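Local coordinates for protein adenylosuccinate lyase (Francisella tularensis subsp. tularensis SCHU S4, PDB 4EEI) that probably catalyses the beta-elimination of fumarate from adenylosuccinate and from SAICAR, giving AMP and AICAR in purine biosynthesis, at residues B[179-184]-B[208-213]. Sequence-based numbering, arbitrary orientation.
With AMP (adenosine monophosphate), chain O.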
loop_
_atom_site.group_PDB
_atom_site.type_symbol
_atom_site.label_atom_id
_atom_site.label_comp_id
_atom_site.label_asym_id
_atom_site.label_seq_id
_atom_site.Cartn_x
_atom_site.Cartn_y
_atom_site.Cartn_z
ATOM N N GLN B 179 27.780 -0.116 -11.822
ATOM C CA GLN B 179 27.983 -1.221 -12.750
ATOM C C GLN B 179 28.603 -0.726 -14.044
ATOM O O GLN B 179 28.268 0.353 -14.531
ATOM C CB GLN B 179 26.657 -1.935 -13.060
ATOM C CG GLN B 179 25.590 -1.010 -13.677
ATOM C CD GLN B 179 24.633 -1.740 -14.613
ATOM O OE1 GLN B 179 24.849 -2.900 -14.958
ATOM N NE2 GLN B 179 23.574 -1.055 -15.032
ATOM N N PHE B 180 29.514 -1.517 -14.598
ATOM C CA PHE B 180 29.969 -1.296 -15.962
ATOM C C PHE B 180 30.088 -2.670 -16.610
ATOM O O PHE B 180 31.189 -3.160 -16.864
ATOM C CB PHE B 180 31.310 -0.553 -15.981
ATOM C CG PHE B 180 31.266 0.807 -15.329
ATOM C CD1 PHE B 180 30.943 1.934 -16.071
ATOM C CD2 PHE B 180 31.564 0.957 -13.980
ATOM C CE1 PHE B 180 30.904 3.193 -15.481
ATOM C CE2 PHE B 180 31.532 2.223 -13.370
ATOM C CZ PHE B 180 31.199 3.336 -14.124
ATOM N N SER B 181 28.939 -3.297 -16.856
ATOM C CA SER B 181 28.906 -4.698 -17.259
ATOM C C SER B 181 28.390 -4.909 -18.685
ATOM O O SER B 181 28.365 -6.031 -19.181
ATOM C CB SER B 181 28.068 -5.509 -16.264
ATOM O OG SER B 181 26.784 -4.941 -16.080
ATOM N N GLY B 182 27.968 -3.839 -19.348
ATOM C CA GLY B 182 27.513 -3.974 -20.720
ATOM C C GLY B 182 26.059 -4.410 -20.827
ATOM O O GLY B 182 25.349 -4.504 -19.822
ATOM N N ALA B 183 25.637 -4.688 -22.057
ATOM C CA ALA B 183 24.229 -4.863 -22.428
ATOM C C ALA B 183 23.360 -5.684 -21.467
ATOM O O ALA B 183 22.267 -5.253 -21.115
ATOM C CB ALA B 183 24.132 -5.429 -23.846
ATOM N N VAL B 184 23.819 -6.874 -21.082
ATOM C CA VAL B 184 23.060 -7.702 -20.146
ATOM C C VAL B 184 23.930 -8.260 -19.022
ATOM O O VAL B 184 23.723 -9.384 -18.565
ATOM C CB VAL B 184 22.314 -8.852 -20.862
ATOM C CG1 VAL B 184 21.227 -8.294 -21.747
ATOM C CG2 VAL B 184 23.280 -9.698 -21.686
ATOM N N GLU B 208 27.402 -7.095 -7.503
ATOM C CA GLU B 208 27.843 -8.484 -7.591
ATOM C C GLU B 208 27.324 -9.161 -8.854
ATOM O O GLU B 208 28.098 -9.691 -9.648
ATOM C CB GLU B 208 27.391 -9.269 -6.358
ATOM C CG GLU B 208 28.300 -9.105 -5.153
ATOM C CD GLU B 208 27.963 -7.876 -4.335
ATOM O OE1 GLU B 208 26.954 -7.212 -4.648
ATOM O OE2 GLU B 208 28.707 -7.576 -3.379
ATOM N N VAL B 209 26.005 -9.202 -8.998
ATOM C CA VAL B 209 25.386 -9.563 -10.265
ATOM C C VAL B 209 24.529 -8.420 -10.795
ATOM O O VAL B 209 23.464 -8.125 -10.254
ATOM C CB VAL B 209 24.520 -10.828 -10.128
ATOM C CG1 VAL B 209 23.948 -11.227 -11.479
ATOM C CG2 VAL B 209 25.336 -11.963 -9.531
ATOM N N SER B 210 25.005 -7.776 -11.855
ATOM C CA SER B 210 24.206 -6.800 -12.581
ATOM C C SER B 210 23.614 -7.420 -13.839
ATOM O O SER B 210 24.116 -8.423 -14.342
ATOM C CB SER B 210 25.053 -5.580 -12.944
ATOM O OG SER B 210 26.159 -5.951 -13.745
ATOM N N THR B 211 22.544 -6.817 -14.343
ATOM C CA THR B 211 21.997 -7.197 -15.635
ATOM C C THR B 211 22.353 -6.136 -16.668
ATOM O O THR B 211 23.457 -5.597 -16.650
ATOM C CB THR B 211 20.469 -7.393 -15.579
ATOM O OG1 THR B 211 19.855 -6.254 -14.967
ATOM C CG2 THR B 211 20.124 -8.640 -14.781
ATOM N N GLN B 212 21.342 -5.667 -17.386
ATOM C CA GLN B 212 21.457 -4.378 -18.034
ATOM C C GLN B 212 21.473 -3.338 -16.920
ATOM O O GLN B 212 22.148 -2.316 -17.016
ATOM C CB GLN B 212 20.294 -4.127 -18.990
ATOM C CG GLN B 212 20.402 -2.810 -19.743
ATOM C CD GLN B 212 19.627 -2.813 -21.045
ATOM O OE1 GLN B 212 18.537 -2.254 -21.131
ATOM N NE2 GLN B 212 20.191 -3.446 -22.068
ATOM N N VAL B 213 20.698 -3.605 -15.873
ATOM C CA VAL B 213 20.474 -2.644 -14.801
ATOM C C VAL B 213 21.076 -3.127 -13.486
ATOM O O VAL B 213 21.411 -4.301 -13.338
ATOM C CB VAL B 213 18.974 -2.372 -14.591
ATOM C CG1 VAL B 213 18.375 -1.720 -15.826
ATOM C CG2 VAL B 213 18.245 -3.664 -14.255
HETATM P P AMP O . 10.935 7.123 -19.752
HETATM O O1P AMP O . 10.148 8.391 -19.956
HETATM O O2P AMP O . 10.119 5.860 -19.850
HETATM O O3P AMP O . 11.882 7.161 -18.580
HETATM O "O5'" AMP O . 11.910 7.059 -21.031
HETATM C "C5'" AMP O . 12.978 6.114 -21.086
HETATM C "C4'" AMP O . 14.006 6.567 -22.116
HETATM O "O4'" AMP O . 15.083 5.629 -22.184
HETATM C "C3'" AMP O . 13.395 6.648 -23.506
HETATM O "O3'" AMP O . 13.772 7.887 -24.106
HETATM C "C2'" AMP O . 14.015 5.505 -24.278
HETATM O "O2'" AMP O . 14.262 5.874 -25.635
HETATM C "C1'" AMP O . 15.315 5.243 -23.539
HETATM N N9 AMP O . 15.701 3.815 -23.630
HETATM C C8 AMP O . 15.180 2.909 -24.476
HETATM N N7 AMP O . 15.758 1.695 -24.304
HETATM C C5 AMP O . 16.674 1.819 -23.328
HETATM C C6 AMP O . 17.639 0.924 -22.651
HETATM N N6 AMP O . 17.740 -0.380 -22.997
HETATM N N1 AMP O . 18.412 1.457 -21.681
HETATM C C2 AMP O . 18.320 2.753 -21.330
HETATM N N3 AMP O . 17.467 3.620 -21.900
HETATM C C4 AMP O . 16.633 3.220 -22.889
#
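In the AMP pocket of this lyase, Gln212 holds the adenine with one end of its amide and the loop 179-184 with the other. Its OE1 accepts from N6 of AMP at 2.8 Å, and its NE2 donates to the carbonyl O of Ala183 at 2.9 Å, so the bond to the loop helps to fix which way round the amide is turned. Arg301, which also binds AMP, donates to OE1 as well, so that two donors meet on that oxygen. With CG anti to the backbone N (chi1 -177°) and the chain extended beyond, the amide is carried past Ala183 to the base; a glutamine suits the place because it offers an acceptor and a donor together. NE2 also makes a weak hydrogen bond to the bound succinate. The two segments are loops flanking helix 192-202, the first following helix 151-173 and the second leading into helix 217-244, within the largely helical fumarase/aspartase superfamily fold.

Gln179 comes from the first loop, its NE2 donating to the carbonyl O of Gln212 at 2.7 Å, nearly straight at 164°. That acceptor lies in the plane of the Gln179 amide, although the donor is tilted 30° from the carbonyl plane. The backbones come closest at Val184 and Gln212, whose CA atoms are 4.3 Å apart, while the side chains of Ser181 and Ser210 point at each other. Within 208-213, in one of two conformers modelled for Thr211, its OG1 accepts from Val213 N at 2.9 Å, an ST turn spanning Gln212. Asp96 of helix 94-131 receives the backbone N-H groups of Ser181 and Gly182, tying the first loop to that helix.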